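Local coordinates for Trypsin/factor XIIA inhibitor (Zea mays, PDB 1BEA), which potently inhibits mammalian trypsin and specifically inhibits activated Hageman factor (factor XIIa), as a small disulfide-bonded secreted protein, at residues S5-P8 with G9-I12; C86-E89 with V90-F94; A96-T100 with E101-N105. One frame throughout, in Å; residues are numbered along the deposited sequence.

Contact 1 of 3, residues S5-P8 with G9-I12; sequences SCVP and GWAI
S5 lies across one face of the W10 indole: its CA is 3.7 Å from the centroid of the five-membered ring and 7° off the ring normal, a CH-pi contact, while CB sits above the ring system as a whole. W10 was modelled in two conformers, and this CH-pi contact belongs to one of them; here CG stands trans to the backbone N (chi1 -151°), which swings the ring back under S5. Two further side chains meet in an apolar contact, C6 CB with I12 CD1 at 4.2 Å.

The backbone polar contacts double the chain back on itself. G9 N is hydrogen-bonded to I12 O at 2.6 Å, and A11 N donates to S5 O, an acceptor whose position is less sure. V7 O takes weak bonds from W10 N (2.9 Å) and I12 N (3.4 Å). This is a tight turn in the loop before helix 18-29, with a single bridge between P8 and I12 and C6 at the centre of an inverse gamma turn. The backbone angles of G9 would jam any CB against P8 O, hence glycine. A CA-H...O contact, P8 CA to I12 O at 3.1 Å, adds to the bridge.

The covalent tie is the C6-C55 disulfide. I12, buried, packs on T58 and A59 of helix 56-65, and P8 leans on I62 of the same helix.

Contact 2 of 3, residues C86-E89 with V90-F94; sequences CPRE and VQRGF
The first turn of helix 88-95 starts at P87, the N-cap residue, whose carbonyl O accepts V90 N at 2.8 Å; the donor stands well above the carbonyl plane, 47° out of it. R92 N to R88 O, 3.1 Å, is a regular helical bond, nearly in line with the carbonyl. One turn apart, R88 and R92 run side by side and point the same way. R92 CD lies over one face of the R88 guanidinium, 3.4 Å above its plane and toward the rim, and the two guanidinium planes stand 82° apart. R88 NH2 and R92 NE come within 3.5 Å, and both reach D65 OD1 in salt bridges, so the carboxylate probably offsets their like charge; R88 NH1 also bonds to M64 O and L80 O. On the buried side, Q91 CG packs on C86 SG at 3.8 Å, and the side chain, extended beyond CG, sends NE2 to E81 O, with a weak bond to C86 O at 3.2 Å. C86 joins C29 in a disulfide, Q91 packs on V24 and T28 of helix 18-29, and F94 meets Y23 of that helix edge-to-face, while the arginine pair faces the end of helix 56-65.

Contact 3 of 3, residues A96-T100 with E101-N105; sequences ATLVT and EAECN
With CG trans to the carbonyl carbon (chi1 -61°) and the chain bent at chi2 (-67°), E103 lays its CG against T97 OG1 at 3.2 Å, the two side chains crossing at a slant. T97 OG1 is itself tied to F94 O, and the carboxylate of E103 leads away from the contact: its OE1 bonds to Y23 OH, with a long, weak ion pair to K41. Cut back to an alanine, E103 would lose its CG and carboxylate, which would probably leave Y23 OH without that partner and open a gap beside T97 OG1.

Two carbonyls carry the polar part. L98 O accepts C104 N at 2.7 Å in a nearly straight bond (163°), and C104 CB lies 3.3 Å from the same oxygen. T100 O takes N105 N at 2.7 Å, the donor raised above the carbonyl plane, and also a weak bond from E103 N. T100 CG2 also packs on A102 CB at 3.7 Å, and T100 OG1 turns back to make a weak bond to T97 O.

The L98 side chain is buried between C44 and L48 of helix 37-49 and Y23 and V24 of helix 18-29, while C104 is disulfide-bonded to C45. The whole is a type I turn, T97 to T100, followed by a tight backbone-bonded loop, fixed to a helix by a disulfide, consistent with the disulfide-rich helical fold of the cereal trypsin/alpha-amylase inhibitors.

Overall arrangement
Contact 1 is a surface turn near the N-terminus, while contacts 2 and 3 are partly buried. Contacts 1 and 2 lie on opposite sides of the chain's centre, with centres 25 Å apart. Contacts 2 and 3 are neighbours, touching where F94 CE1 meets E103 OE2 at 3.5 Å, and both pack on helix 18-29 through Y23 and V24. All three border helix 56-65, and each contains one disulfide cysteine. Their chemistry differs with place: an indole lying under a serine in a CH-pi contact at the surface, an arginine pair sharing one carboxylate at a helix start, and backbone carbonyls that accept amide N-H groups within a loop, beside a buried leucine, after that helix.

Contact 1 of 3, residues S5-P8 with G9-I12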
ATOM      1  N   SER A   5      10.044  10.601  10.400  1.00 51.33           N
ATOM      2  CA  SER A   5      10.768   9.359   9.976  1.00 50.18           C
ATOM      3  C   SER A   5       9.943   8.476   9.021  1.00 49.19           C
ATOM      4  O   SER A   5      10.491   7.659   8.264  1.00 47.52           O
ATOM      5  CB  SER A   5      11.170   8.541  11.213  1.00 51.56           C
ATOM      6  OG  SER A   5      10.571   7.250  11.240  1.00 46.98           O
ATOM      7  N   CYS A   6       8.628   8.639   9.061  1.00 45.36           N
ATOM      8  CA  CYS A   6       7.770   7.862   8.192  1.00 43.76           C
ATOM      9  C   CYS A   6       7.698   8.587   6.868  1.00 44.43           C
ATOM     10  O   CYS A   6       6.644   9.078   6.473  1.00 43.84           O
ATOM     11  CB  CYS A   6       6.358   7.757   8.753  1.00 39.61           C
ATOM     12  SG  CYS A   6       6.204   6.773  10.261  1.00 35.77           S
ATOM     13  N   VAL A   7       8.836   8.660   6.191  1.00 44.73           N
ATOM     14  CA  VAL A   7       8.932   9.317   4.892  1.00 43.85           C
ATOM     15  C   VAL A   7       9.729   8.391   3.981  1.00 43.36           C
ATOM     16  O   VAL A   7      10.688   7.731   4.414  1.00 43.19           O
ATOM     17  CB  VAL A   7       9.635  10.676   5.015  1.00 44.66           C
ATOM     18  CG1 VAL A   7       8.943  11.495   6.088  1.00 45.93           C
ATOM     19  CG2 VAL A   7      11.111  10.487   5.368  1.00 42.18           C
ATOM     20  N   PRO A   8       9.360   8.346   2.697  1.00 42.63           N
ATOM     21  CA  PRO A   8      10.065   7.468   1.763  1.00 41.77           C
ATOM     22  C   PRO A   8      11.559   7.777   1.811  1.00 41.45           C
ATOM     23  O   PRO A   8      11.959   8.935   1.839  1.00 36.58           O
ATOM     24  CB  PRO A   8       9.411   7.789   0.430  1.00 44.93           C
ATOM     25  CG  PRO A   8       8.075   8.381   0.812  1.00 41.36           C
ATOM     26  CD  PRO A   8       8.332   9.157   2.028  1.00 36.70           C
ATOM     27  N   GLY A   9      12.375   6.736   1.838  1.00 42.25           N
ATOM     28  CA  GLY A   9      13.800   6.938   1.954  1.00 45.33           C
ATOM     29  C   GLY A   9      14.143   6.638   3.399  1.00 49.71           C
ATOM     30  O   GLY A   9      14.898   5.712   3.671  1.00 54.80           O
ATOM     31  N   TRP A  10      13.544   7.395   4.318  1.00 50.30           N
ATOM     32  CA  TRP A  10      13.750   7.244   5.757  1.00 48.32           C
ATOM     33  C   TRP A  10      13.181   5.952   6.344  1.00 45.41           C
ATOM     34  O   TRP A  10      13.757   4.898   6.168  1.00 44.86           O
ATOM     35  CB  TRP A  10      13.130   8.430   6.463  0.75 54.28           C
ATOM     36  CG  TRP A  10      13.786   8.802   7.738  0.75 61.12           C
ATOM     37  CD1 TRP A  10      14.026  10.074   8.196  0.75 65.28           C
ATOM     38  CD2 TRP A  10      14.248   7.909   8.766  0.75 61.09           C
ATOM     39  NE1 TRP A  10      14.605  10.026   9.446  0.75 65.18           N
ATOM     40  CE2 TRP A  10      14.752   8.712   9.819  0.75 61.47           C
ATOM     41  CE3 TRP A  10      14.284   6.514   8.901  0.75 59.47           C
ATOM     42  CZ2 TRP A  10      15.288   8.159  10.996  0.75 61.11           C
ATOM     43  CZ3 TRP A  10      14.814   5.965  10.069  0.75 59.96           C
ATOM     44  CH2 TRP A  10      15.311   6.789  11.101  0.75 57.75           C
ATOM     45  N   ALA A  11      12.054   6.013   7.045  1.00 41.71           N
ATOM     46  CA  ALA A  11      11.496   4.786   7.622  1.00 37.33           C
ATOM     47  C   ALA A  11      10.688   3.930   6.637  1.00 36.58           C
ATOM     48  O   ALA A  11      10.409   2.747   6.895  1.00 32.41           O
ATOM     49  CB  ALA A  11      10.632   5.125   8.837  1.00 39.94           C
ATOM     50  N   ILE A  12      10.288   4.534   5.521  1.00 33.47           N
ATOM     51  CA  ILE A  12       9.524   3.825   4.499  1.00 26.61           C
ATOM     52  C   ILE A  12      10.409   3.790   3.275  1.00 26.06           C
ATOM     53  O   ILE A  12      11.070   4.772   2.967  1.00 25.75           O
ATOM     54  CB  ILE A  12       8.198   4.589   4.171  1.00 24.54           C
ATOM     55  CG1 ILE A  12       7.279   4.505   5.386  1.00 20.19           C
ATOM     56  CG2 ILE A  12       7.530   4.042   2.853  1.00 16.53           C
ATOM     57  CD1 ILE A  12       6.025   5.359   5.270  1.00 15.69           C
TER

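Contact 2 of 3, residues C86-E89 with V90-F94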
ATOM      1  N   CYS A  86     -10.784   0.499 -14.859  1.00 41.46           N
ATOM      2  CA  CYS A  86     -10.518   0.216 -13.444  1.00 38.85           C
ATOM      3  C   CYS A  86     -10.083   1.514 -12.786  1.00 41.44           C
ATOM      4  O   CYS A  86      -8.894   1.790 -12.575  1.00 39.11           O
ATOM      5  CB  CYS A  86      -9.427  -0.816 -13.300  1.00 39.16           C
ATOM      6  SG  CYS A  86      -9.215  -1.240 -11.566  1.00 32.49           S
ATOM      7  N   PRO A  87     -11.062   2.348 -12.461  1.00 43.91           N
ATOM      8  CA  PRO A  87     -10.782   3.636 -11.829  1.00 42.29           C
ATOM      9  C   PRO A  87     -10.033   3.549 -10.508  1.00 40.36           C
ATOM     10  O   PRO A  87     -10.265   2.657  -9.676  1.00 36.63           O
ATOM     11  CB  PRO A  87     -12.166   4.272 -11.673  1.00 44.91           C
ATOM     12  CG  PRO A  87     -13.118   3.143 -11.744  1.00 45.49           C
ATOM     13  CD  PRO A  87     -12.503   2.109 -12.637  1.00 43.59           C
ATOM     14  N   ARG A  88      -9.154   4.526 -10.321  1.00 39.05           N
ATOM     15  CA  ARG A  88      -8.334   4.635  -9.124  1.00 33.81           C
ATOM     16  C   ARG A  88      -9.143   4.527  -7.839  1.00 32.25           C
ATOM     17  O   ARG A  88      -8.683   3.933  -6.873  1.00 29.33           O
ATOM     18  CB  ARG A  88      -7.552   5.938  -9.196  1.00 28.75           C
ATOM     19  CG  ARG A  88      -7.687   6.816  -8.042  1.00 24.18           C
ATOM     20  CD  ARG A  88      -6.647   7.882  -8.106  1.00 32.88           C
ATOM     21  NE  ARG A  88      -6.788   8.724  -6.932  1.00 32.99           N
ATOM     22  CZ  ARG A  88      -6.172   8.480  -5.793  1.00 31.63           C
ATOM     23  NH1 ARG A  88      -5.368   7.427  -5.664  1.00 28.59           N
ATOM     24  NH2 ARG A  88      -6.393   9.282  -4.779  1.00 36.87           N
ATOM     25  N   GLU A  89     -10.369   5.046  -7.855  1.00 34.27           N
ATOM     26  CA  GLU A  89     -11.250   4.982  -6.689  1.00 36.11           C
ATOM     27  C   GLU A  89     -11.601   3.549  -6.299  1.00 36.21           C
ATOM     28  O   GLU A  89     -11.843   3.227  -5.119  1.00 32.27           O
ATOM     29  CB  GLU A  89     -12.546   5.770  -6.944  1.00 40.58           C
ATOM     30  CG  GLU A  89     -12.901   5.955  -8.413  1.00 46.71           C
ATOM     31  CD  GLU A  89     -12.217   7.168  -9.044  1.00 54.65           C
ATOM     32  OE1 GLU A  89     -12.146   8.244  -8.403  1.00 59.45           O
ATOM     33  OE2 GLU A  89     -11.746   7.054 -10.196  1.00 57.99           O
ATOM     34  N   VAL A  90     -11.668   2.679  -7.289  1.00 34.56           N
ATOM     35  CA  VAL A  90     -11.980   1.299  -6.986  1.00 33.24           C
ATOM     36  C   VAL A  90     -10.830   0.593  -6.284  1.00 31.55           C
ATOM     37  O   VAL A  90     -11.045  -0.182  -5.365  1.00 25.91           O
ATOM     38  CB  VAL A  90     -12.298   0.508  -8.240  1.00 36.69           C
ATOM     39  CG1 VAL A  90     -12.982  -0.788  -7.843  1.00 36.06           C
ATOM     40  CG2 VAL A  90     -13.191   1.334  -9.172  1.00 36.74           C
ATOM     41  N   GLN A  91      -9.601   0.853  -6.721  1.00 28.61           N
ATOM     42  CA  GLN A  91      -8.451   0.188  -6.119  1.00 27.13           C
ATOM     43  C   GLN A  91      -8.151   0.702  -4.705  1.00 22.08           C
ATOM     44  O   GLN A  91      -7.741  -0.059  -3.838  1.00 20.93           O
ATOM     45  CB  GLN A  91      -7.246   0.374  -7.034  1.00 30.40           C
ATOM     46  CG  GLN A  91      -7.565   0.325  -8.503  1.00 23.24           C
ATOM     47  CD  GLN A  91      -6.402   0.834  -9.304  1.00 27.14           C
ATOM     48  OE1 GLN A  91      -5.265   0.540  -8.980  1.00 29.49           O
ATOM     49  NE2 GLN A  91      -6.673   1.621 -10.343  1.00 28.15           N
ATOM     50  N   ARG A  92      -8.374   1.997  -4.490  1.00 26.06           N
ATOM     51  CA  ARG A  92      -8.181   2.671  -3.199  1.00 29.08           C
ATOM     52  C   ARG A  92      -8.962   2.008  -2.061  1.00 29.75           C
ATOM     53  O   ARG A  92      -8.429   1.713  -0.971  1.00 31.88           O
ATOM     54  CB  ARG A  92      -8.685   4.096  -3.290  1.00 28.80           C
ATOM     55  CG  ARG A  92      -7.649   5.133  -3.559  1.00 33.88           C
ATOM     56  CD  ARG A  92      -8.255   6.510  -3.372  1.00 23.70           C
ATOM     57  NE  ARG A  92      -7.664   7.256  -2.262  1.00 29.27           N
ATOM     58  CZ  ARG A  92      -8.187   7.357  -1.050  1.00 23.52           C
ATOM     59  NH1 ARG A  92      -9.313   6.756  -0.750  1.00 31.06           N
ATOM     60  NH2 ARG A  92      -7.609   8.109  -0.147  1.00 23.24           N
ATOM     61  N   GLY A  93     -10.254   1.822  -2.306  1.00 33.47           N
ATOM     62  CA  GLY A  93     -11.094   1.192  -1.312  1.00 28.07           C
ATOM     63  C   GLY A  93     -10.481  -0.106  -0.838  1.00 28.21           C
ATOM     64  O   GLY A  93     -10.346  -0.347   0.349  1.00 29.56           O
ATOM     65  N   PHE A  94     -10.062  -0.955  -1.761  1.00 27.06           N
ATOM     66  CA  PHE A  94      -9.503  -2.212  -1.336  1.00 24.17           C
ATOM     67  C   PHE A  94      -8.136  -2.098  -0.693  1.00 22.87           C
ATOM     68  O   PHE A  94      -7.805  -2.887   0.195  1.00 25.43           O
ATOM     69  CB  PHE A  94      -9.404  -3.168  -2.504  1.00 25.36           C
ATOM     70  CG  PHE A  94      -8.690  -4.439  -2.161  1.00 29.79           C
ATOM     71  CD1 PHE A  94      -9.229  -5.304  -1.201  1.00 22.11           C
ATOM     72  CD2 PHE A  94      -7.452  -4.747  -2.738  1.00 28.17           C
ATOM     73  CE1 PHE A  94      -8.544  -6.447  -0.819  1.00 25.14           C
ATOM     74  CE2 PHE A  94      -6.759  -5.888  -2.364  1.00 21.71           C
ATOM     75  CZ  PHE A  94      -7.302  -6.737  -1.405  1.00 25.76           C
TER

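Contact 3 of 3, residues A96-T100 with E101-N105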
ATOM      1  N   ALA A  96      -7.057   0.194   1.244  1.00 28.92           N
ATOM      2  CA  ALA A  96      -7.151   0.653   2.614  1.00 30.32           C
ATOM      3  C   ALA A  96      -7.359  -0.477   3.638  1.00 30.57           C
ATOM      4  O   ALA A  96      -7.106  -0.279   4.822  1.00 36.73           O
ATOM      5  CB  ALA A  96      -8.250   1.690   2.708  1.00 31.82           C
ATOM      6  N   THR A  97      -7.756  -1.673   3.181  1.00 33.97           N
ATOM      7  CA  THR A  97      -8.018  -2.825   4.070  1.00 28.12           C
ATOM      8  C   THR A  97      -6.841  -3.737   4.284  1.00 26.28           C
ATOM      9  O   THR A  97      -6.915  -4.723   5.009  1.00 25.48           O
ATOM     10  CB  THR A  97      -9.173  -3.752   3.544  1.00 31.01           C
ATOM     11  OG1 THR A  97      -8.633  -4.759   2.684  1.00 30.33           O
ATOM     12  CG2 THR A  97     -10.193  -2.959   2.769  1.00 27.71           C
ATOM     13  N   LEU A  98      -5.729  -3.410   3.673  1.00 27.65           N
ATOM     14  CA  LEU A  98      -4.616  -4.321   3.785  1.00 28.07           C
ATOM     15  C   LEU A  98      -4.190  -4.657   5.208  1.00 25.93           C
ATOM     16  O   LEU A  98      -3.936  -5.827   5.484  1.00 24.63           O
ATOM     17  CB  LEU A  98      -3.440  -3.801   2.951  1.00 31.99           C
ATOM     18  CG  LEU A  98      -3.317  -4.362   1.521  1.00 32.11           C
ATOM     19  CD1 LEU A  98      -4.514  -5.189   1.083  1.00 23.37           C
ATOM     20  CD2 LEU A  98      -3.120  -3.200   0.602  1.00 28.29           C
ATOM     21  N   VAL A  99      -4.110  -3.670   6.116  1.00 26.30           N
ATOM     22  CA  VAL A  99      -3.689  -3.980   7.504  1.00 30.28           C
ATOM     23  C   VAL A  99      -4.663  -4.863   8.294  1.00 33.42           C
ATOM     24  O   VAL A  99      -4.284  -5.553   9.257  1.00 34.06           O
ATOM     25  CB  VAL A  99      -3.478  -2.706   8.369  1.00 31.93           C
ATOM     26  CG1 VAL A  99      -2.447  -1.829   7.739  1.00 28.57           C
ATOM     27  CG2 VAL A  99      -4.796  -1.955   8.551  1.00 27.04           C
ATOM     28  N   THR A 100      -5.920  -4.807   7.887  1.00 36.18           N
ATOM     29  CA  THR A 100      -6.982  -5.544   8.527  1.00 35.41           C
ATOM     30  C   THR A 100      -6.691  -6.994   8.727  1.00 35.76           C
ATOM     31  O   THR A 100      -5.962  -7.588   7.937  1.00 37.11           O
ATOM     32  CB  THR A 100      -8.192  -5.430   7.704  1.00 34.57           C
ATOM     33  OG1 THR A 100      -8.411  -4.050   7.488  1.00 39.30           O
ATOM     34  CG2 THR A 100      -9.389  -6.028   8.410  1.00 41.24           C
ATOM     35  N   GLU A 101      -7.277  -7.573   9.778  1.00 41.68           N
ATOM     36  CA  GLU A 101      -7.101  -8.999  10.083  1.00 44.81           C
ATOM     37  C   GLU A 101      -7.715  -9.848   8.976  1.00 39.89           C
ATOM     38  O   GLU A 101      -7.423 -11.044   8.856  1.00 38.45           O
ATOM     39  CB  GLU A 101      -7.715  -9.347  11.439  1.00 50.68           C
ATOM     40  CG  GLU A 101      -9.082  -8.758  11.689  1.00 68.45           C
ATOM     41  CD  GLU A 101      -9.884  -9.567  12.721  1.00 81.70           C
ATOM     42  OE1 GLU A 101      -9.484 -10.722  13.023  1.00 86.28           O
ATOM     43  OE2 GLU A 101     -10.914  -9.046  13.233  1.00 88.68           O
ATOM     44  N   ALA A 102      -8.568  -9.216   8.169  1.00 37.80           N
ATOM     45  CA  ALA A 102      -9.183  -9.886   7.014  1.00 35.48           C
ATOM     46  C   ALA A 102      -8.037 -10.048   6.026  1.00 33.68           C
ATOM     47  O   ALA A 102      -7.902 -11.064   5.344  1.00 31.95           O
ATOM     48  CB  ALA A 102     -10.251  -9.005   6.409  1.00 32.71           C
ATOM     49  N   GLU A 103      -7.179  -9.038   5.981  1.00 28.00           N
ATOM     50  CA  GLU A 103      -6.060  -9.101   5.079  1.00 25.52           C
ATOM     51  C   GLU A 103      -4.751  -9.464   5.770  1.00 25.05           C
ATOM     52  O   GLU A 103      -4.585 -10.584   6.180  1.00 25.93           O
ATOM     53  CB  GLU A 103      -5.979  -7.787   4.323  1.00 26.80           C
ATOM     54  CG  GLU A 103      -7.238  -7.504   3.486  1.00 25.36           C
ATOM     55  CD  GLU A 103      -7.408  -8.493   2.330  1.00 34.60           C
ATOM     56  OE1 GLU A 103      -6.392  -9.059   1.852  1.00 25.78           O
ATOM     57  OE2 GLU A 103      -8.560  -8.705   1.891  1.00 32.99           O
ATOM     58  N   CYS A 104      -3.815  -8.536   5.927  1.00 28.92           N
ATOM     59  CA  CYS A 104      -2.517  -8.899   6.517  1.00 25.87           C
ATOM     60  C   CYS A 104      -2.491  -9.021   8.021  1.00 28.84           C
ATOM     61  O   CYS A 104      -1.582  -9.620   8.582  1.00 27.12           O
ATOM     62  CB  CYS A 104      -1.436  -7.887   6.094  1.00 25.29           C
ATOM     63  SG  CYS A 104      -1.002  -7.891   4.320  1.00 25.67           S
ATOM     64  N   ASN A 105      -3.487  -8.443   8.672  1.00 31.87           N
ATOM     65  CA  ASN A 105      -3.581  -8.439  10.132  1.00 32.16           C
ATOM     66  C   ASN A 105      -2.309  -7.962  10.817  1.00 32.55           C
ATOM     67  O   ASN A 105      -1.664  -8.695  11.578  1.00 25.99           O
ATOM     68  CB  ASN A 105      -3.939  -9.803  10.679  1.00 30.17           C
ATOM     69  CG  ASN A 105      -4.480  -9.703  12.068  1.00 33.74           C
ATOM     70  OD1 ASN A 105      -4.595 -10.689  12.768  1.00 41.74           O
ATOM     71  ND2 ASN A 105      -4.825  -8.488  12.481  1.00 35.37           N
TER